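Local coordinates for meso-diaminopimelate dehydrogenase (Clostridium tetani, PDB 3WGY), which catalyses, in its native form, the reversible NADP-dependent oxidative deamination of meso-diaminopimelate, at residues D91-H96 with L118-W123. The protein carries 6 engineered substitutions. Residues are numbered along the deposited sequence; the frame is centred on the assembly and turned at random.
Sequences DSFDNH and LISTGW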
loop_
_atom_site.group_PDB
_atom_site.type_symbol
_atom_site.label_atom_id
_atom_site.label_comp_id
_atom_site.label_asym_id
_atom_site.label_seq_id
_atom_site.Cartn_x
_atom_site.Cartn_y
_atom_site.Cartn_z
ATOM N N ASP B 91 -6.508 6.315 -18.011
ATOM C CA ASP B 91 -5.878 5.309 -18.858
ATOM C C ASP B 91 -4.840 4.501 -18.087
ATOM O O ASP B 91 -4.461 4.851 -16.964
ATOM C CB ASP B 91 -5.229 5.943 -20.096
ATOM C CG ASP B 91 -3.979 6.742 -19.771
ATOM O OD1 ASP B 91 -3.096 6.215 -19.058
ATOM O OD2 ASP B 91 -3.870 7.897 -20.245
ATOM N N SER B 92 -4.372 3.419 -18.699
ATOM C CA SER B 92 -3.392 2.551 -18.063
ATOM C C SER B 92 -2.110 2.466 -18.883
ATOM O O SER B 92 -1.450 1.426 -18.905
ATOM C CB SER B 92 -3.989 1.160 -17.892
ATOM O OG SER B 92 -4.467 0.688 -19.143
ATOM N N PHE B 93 -1.778 3.559 -19.565
ATOM C CA PHE B 93 -0.573 3.639 -20.390
ATOM C C PHE B 93 0.542 2.939 -19.615
ATOM O O PHE B 93 0.931 3.398 -18.545
ATOM C CB PHE B 93 -0.248 5.117 -20.633
ATOM C CG PHE B 93 0.830 5.354 -21.648
ATOM C CD1 PHE B 93 2.175 5.329 -21.279
ATOM C CD2 PHE B 93 0.505 5.619 -22.975
ATOM C CE1 PHE B 93 3.177 5.568 -22.218
ATOM C CE2 PHE B 93 1.505 5.858 -23.922
ATOM C CZ PHE B 93 2.840 5.834 -23.541
ATOM N N ASP B 94 1.052 1.827 -20.142
ATOM C CA ASP B 94 2.081 1.080 -19.411
ATOM C C ASP B 94 3.518 1.111 -19.923
ATOM O O ASP B 94 4.346 0.312 -19.470
ATOM C CB ASP B 94 1.666 -0.388 -19.261
ATOM C CG ASP B 94 1.537 -1.099 -20.599
ATOM O OD1 ASP B 94 2.293 -0.751 -21.531
ATOM O OD2 ASP B 94 0.689 -2.013 -20.710
ATOM N N ASN B 95 3.832 2.004 -20.855
ATOM C CA ASN B 95 5.202 2.067 -21.349
ATOM C C ASN B 95 6.005 2.992 -20.434
ATOM O O ASN B 95 6.114 4.193 -20.685
ATOM C CB ASN B 95 5.239 2.586 -22.786
ATOM C CG ASN B 95 6.573 2.324 -23.459
ATOM O OD1 ASN B 95 7.622 2.762 -22.979
ATOM N ND2 ASN B 95 6.542 1.600 -24.570
ATOM N N HIS B 96 6.548 2.417 -19.366
ATOM C CA HIS B 96 7.322 3.157 -18.376
ATOM C C HIS B 96 8.304 4.168 -18.961
ATOM O O HIS B 96 8.372 5.314 -18.507
ATOM C CB HIS B 96 8.075 2.177 -17.477
ATOM C CG HIS B 96 7.179 1.330 -16.622
ATOM N ND1 HIS B 96 6.531 1.827 -15.508
ATOM C CD2 HIS B 96 6.821 0.028 -16.721
ATOM C CE1 HIS B 96 5.817 0.864 -14.955
ATOM N NE2 HIS B 96 5.974 -0.235 -15.672
ATOM N N LEU B 118 -6.062 11.134 -15.867
ATOM C CA LEU B 118 -5.242 10.254 -15.046
ATOM C C LEU B 118 -4.518 9.283 -15.973
ATOM O O LEU B 118 -5.149 8.531 -16.710
ATOM C CB LEU B 118 -6.112 9.471 -14.059
ATOM C CG LEU B 118 -5.385 8.321 -13.356
ATOM C CD1 LEU B 118 -4.188 8.877 -12.593
ATOM C CD2 LEU B 118 -6.351 7.594 -12.412
ATOM N N ILE B 119 -3.195 9.312 -15.950
ATOM C CA ILE B 119 -2.424 8.412 -16.797
ATOM C C ILE B 119 -1.693 7.346 -15.984
ATOM O O ILE B 119 -1.426 7.524 -14.795
ATOM C CB ILE B 119 -1.356 9.165 -17.611
ATOM C CG1 ILE B 119 -0.207 9.576 -16.692
ATOM C CG2 ILE B 119 -1.967 10.414 -18.259
ATOM C CD1 ILE B 119 1.058 9.942 -17.424
ATOM N N SER B 120 -1.396 6.232 -16.647
ATOM C CA SER B 120 -0.649 5.130 -16.067
ATOM C C SER B 120 -1.138 4.500 -14.764
ATOM O O SER B 120 -0.350 4.298 -13.833
ATOM C CB SER B 120 0.812 5.556 -15.899
ATOM O OG SER B 120 1.372 5.972 -17.138
ATOM N N THR B 121 -2.425 4.184 -14.682
ATOM C CA THR B 121 -2.933 3.525 -13.486
ATOM C C THR B 121 -3.107 2.037 -13.826
ATOM O O THR B 121 -3.019 1.648 -14.994
ATOM C CB THR B 121 -4.266 4.152 -12.996
ATOM O OG1 THR B 121 -4.610 3.597 -11.719
ATOM C CG2 THR B 121 -5.380 3.894 -13.976
ATOM N N GLY B 122 -3.338 1.214 -12.807
ATOM C CA GLY B 122 -3.480 -0.223 -12.995
ATOM C C GLY B 122 -2.644 -0.849 -11.889
ATOM O O GLY B 122 -2.476 -0.207 -10.843
ATOM N N TRP B 123 -2.123 -2.064 -12.069
ATOM C CA TRP B 123 -1.303 -2.621 -10.997
ATOM C C TRP B 123 0.169 -2.268 -11.189
ATOM O O TRP B 123 0.880 -2.049 -10.215
ATOM C CB TRP B 123 -1.526 -4.139 -10.786
ATOM C CG TRP B 123 -1.393 -5.088 -11.956
ATOM C CD1 TRP B 123 -2.288 -5.278 -12.972
ATOM C CD2 TRP B 123 -0.356 -6.068 -12.149
ATOM N NE1 TRP B 123 -1.878 -6.319 -13.777
ATOM C CE2 TRP B 123 -0.696 -6.820 -13.297
ATOM C CE3 TRP B 123 0.825 -6.382 -11.462
ATOM C CZ2 TRP B 123 0.101 -7.869 -13.774
ATOM C CZ3 TRP B 123 1.618 -7.429 -11.938
ATOM C CH2 TRP B 123 1.250 -8.157 -13.082
HETATM O O HOH W 1 -5.897 9.285 -19.437
HETATM O O HOH W 2 -1.401 -0.186 -16.173
#
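The carboxylate of Asp91 lies alongside Ile119, OD2 over the methyl CG2 at 3.7 Å and OD1 against the backbone at CA. CG of Asp91 stands between the backbone N and the carbonyl carbon (chi1 71°), which lets Asp91 OD1 take two amides from opposite faces of its plane: Ser120 N at 3.0 Å, nearly along the C-O axis, and Phe93 N, from above the plane, which closes an Asx turn. OD2 accepts a hydrogen bond from a water that also donates to Leu118 O, and is hydrogen-bonded to NE2 of His102, in helix 99-113, whose ring stacks on Phe93. The backbone of Asp91 pairs at both ends: Asp91 N donates to Leu118 O at 2.9 Å, and Asp91 O accepts from Thr121 N. Farther along, Ser120 OG donates to Phe93 O at 3.0 Å, tilted 20° from the carbonyl plane, while CB of Ser92 sits 3.1 Å from Thr121 O. The contact ties together the loops leaving the neighbouring parallel strands 88-90 and 116-118 of the Rossmann-type domain; Gly122, at the N-cap position, leads straight into helix 123-138. Two amides, a water and a histidine around one buried carboxylate would probably stabilise its negative charge.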